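Local structure of yeast glycogen phosphorylase (Saccharomyces cerevisiae, 1YGP) at residues V510-G515 / D870-V875. The protein belongs to the carbohydrate phosphorylase family, large dimeric enzymes of the GT-B fold that hold pyridoxal-5'-phosphate. Sequence-based numbering, arbitrary orientation.
Sequences VNVTNG and DTIWNV
V510 and V512 meet I872 through methyl groups alone, with no flat group between them; the indole of the next residue, W873, lies apart from this contact, its ring meeting that of Y868 with the planes about 20° apart while NE1 at its edge hydrogen-bonds Q364 OE1. This is the C-terminal crossing-back of the GT-B fold, in which the last helix returns to pack on the N-terminal Rossmann-like domain. Here the last turn of helix 861-873 lies against strand 509-511, an edge strand of the large mixed sheet within the chain, parallel to its neighbour 478-483.

The alternation of the strand carries on into the first loop residue: V510 and V512 direct their CB toward the helix, whereas that of N511 points away and its ND2 finds S489 OG. Valine suits this extended run, since branching at CB favours extended backbone angles and offers compact apolar surface. I872 supplies the longer reach. With CG1 anti to the carbonyl carbon (chi1 -60°) and the chain extended beyond it (chi2 174°), CD1 becomes the leading atom, and the side chains of V510 and I872 slide past one another in opposite directions. CD1 of I872 lies 3.8 Å from CG1 of V510. I872 also rests on K480 and N482, so one side chain bridges two neighbouring strands. The same CD1 of I872 sits a looser 4.3 Å from CG2 of V512.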
loop_
_atom_site.group_PDB
_atom_site.type_symbol
_atom_site.label_atom_id
_atom_site.label_comp_id
_atom_site.label_asym_id
_atom_site.label_seq_id
_atom_site.Cartn_x
_atom_site.Cartn_y
_atom_site.Cartn_z
ATOM N N VAL A 510 10.934 -19.231 37.622
ATOM C CA VAL A 510 12.042 -18.304 37.699
ATOM C C VAL A 510 11.592 -16.827 37.737
ATOM O O VAL A 510 10.402 -16.466 37.614
ATOM C CB VAL A 510 12.860 -18.791 36.469
ATOM C CG1 VAL A 510 13.571 -17.717 35.670
ATOM C CG2 VAL A 510 13.851 -19.775 37.057
ATOM N N ASN A 511 12.535 -15.920 37.955
ATOM C CA ASN A 511 12.234 -14.510 37.887
ATOM C C ASN A 511 13.256 -13.784 37.026
ATOM O O ASN A 511 14.446 -14.071 37.147
ATOM C CB ASN A 511 12.267 -13.852 39.249
ATOM C CG ASN A 511 12.049 -12.356 39.065
ATOM O OD1 ASN A 511 12.936 -11.519 39.223
ATOM N ND2 ASN A 511 10.894 -11.942 38.596
ATOM N N VAL A 512 12.844 -12.907 36.118
ATOM C CA VAL A 512 13.775 -12.008 35.461
ATOM C C VAL A 512 13.036 -10.669 35.434
ATOM O O VAL A 512 12.059 -10.464 34.719
ATOM C CB VAL A 512 14.113 -12.414 34.020
ATOM C CG1 VAL A 512 15.194 -11.458 33.558
ATOM C CG2 VAL A 512 14.623 -13.853 33.897
ATOM N N THR A 513 13.439 -9.776 36.329
ATOM C CA THR A 513 12.930 -8.422 36.428
ATOM C C THR A 513 13.198 -7.702 35.126
ATOM O O THR A 513 14.287 -7.800 34.554
ATOM C CB THR A 513 13.636 -7.734 37.603
ATOM O OG1 THR A 513 13.191 -8.462 38.759
ATOM C CG2 THR A 513 13.362 -6.241 37.722
ATOM N N ASN A 514 12.144 -7.034 34.665
ATOM C CA ASN A 514 12.140 -6.290 33.410
ATOM C C ASN A 514 13.108 -5.144 33.378
ATOM O O ASN A 514 13.715 -4.833 34.402
ATOM C CB ASN A 514 10.748 -5.781 33.143
ATOM C CG ASN A 514 9.842 -6.898 32.642
ATOM O OD1 ASN A 514 8.639 -6.701 32.509
ATOM N ND2 ASN A 514 10.241 -8.126 32.332
ATOM N N GLY A 515 13.274 -4.491 32.240
ATOM C CA GLY A 515 14.232 -3.405 32.168
ATOM C C GLY A 515 14.027 -2.675 30.870
ATOM O O GLY A 515 13.141 -3.058 30.108
ATOM N N ASP A 870 21.329 -16.860 29.875
ATOM C CA ASP A 870 22.012 -17.834 30.684
ATOM C C ASP A 870 21.154 -18.788 31.484
ATOM O O ASP A 870 21.600 -19.923 31.685
ATOM C CB ASP A 870 22.959 -17.098 31.603
ATOM C CG ASP A 870 24.037 -16.344 30.825
ATOM O OD1 ASP A 870 24.451 -16.818 29.752
ATOM O OD2 ASP A 870 24.454 -15.279 31.303
ATOM N N THR A 871 19.951 -18.457 31.949
ATOM C CA THR A 871 19.232 -19.437 32.744
ATOM C C THR A 871 18.203 -20.226 31.951
ATOM O O THR A 871 17.966 -21.417 32.175
ATOM C CB THR A 871 18.551 -18.736 33.943
ATOM O OG1 THR A 871 17.605 -17.799 33.459
ATOM C CG2 THR A 871 19.569 -18.002 34.794
ATOM N N ILE A 872 17.601 -19.555 30.975
ATOM C CA ILE A 872 16.496 -20.144 30.254
ATOM C C ILE A 872 16.882 -20.649 28.884
ATOM O O ILE A 872 16.687 -21.827 28.591
ATOM C CB ILE A 872 15.363 -19.069 30.190
ATOM C CG1 ILE A 872 14.940 -18.695 31.644
ATOM C CG2 ILE A 872 14.177 -19.599 29.384
ATOM C CD1 ILE A 872 13.940 -17.552 31.879
ATOM N N TRP A 873 17.402 -19.780 28.028
ATOM C CA TRP A 873 17.634 -20.176 26.656
ATOM C C TRP A 873 18.884 -21.008 26.421
ATOM O O TRP A 873 18.980 -21.751 25.445
ATOM C CB TRP A 873 17.696 -18.931 25.763
ATOM C CG TRP A 873 16.421 -18.090 25.717
ATOM C CD1 TRP A 873 15.164 -18.617 25.931
ATOM C CD2 TRP A 873 16.392 -16.727 25.539
ATOM N NE1 TRP A 873 14.352 -17.593 25.912
ATOM C CE2 TRP A 873 15.022 -16.454 25.685
ATOM C CE3 TRP A 873 17.312 -15.705 25.283
ATOM C CZ2 TRP A 873 14.547 -15.152 25.589
ATOM C CZ3 TRP A 873 16.831 -14.407 25.182
ATOM C CH2 TRP A 873 15.467 -14.131 25.336
ATOM N N ASN A 874 19.871 -20.816 27.303
ATOM C CA ASN A 874 21.187 -21.438 27.235
ATOM C C ASN A 874 21.731 -21.170 25.850
ATOM O O ASN A 874 22.089 -22.033 25.054
ATOM C CB ASN A 874 21.087 -22.937 27.523
ATOM C CG ASN A 874 20.452 -23.165 28.891
ATOM O OD1 ASN A 874 19.385 -23.765 29.018
ATOM N ND2 ASN A 874 21.011 -22.672 29.991
ATOM N N VAL A 875 21.807 -19.869 25.611
ATOM C CA VAL A 875 22.196 -19.349 24.322
ATOM C C VAL A 875 23.481 -18.532 24.501
ATOM O O VAL A 875 23.669 -17.880 25.530
ATOM C CB VAL A 875 20.908 -18.589 23.868
ATOM C CG1 VAL A 875 21.147 -17.126 23.626
ATOM C CG2 VAL A 875 20.396 -19.264 22.612
#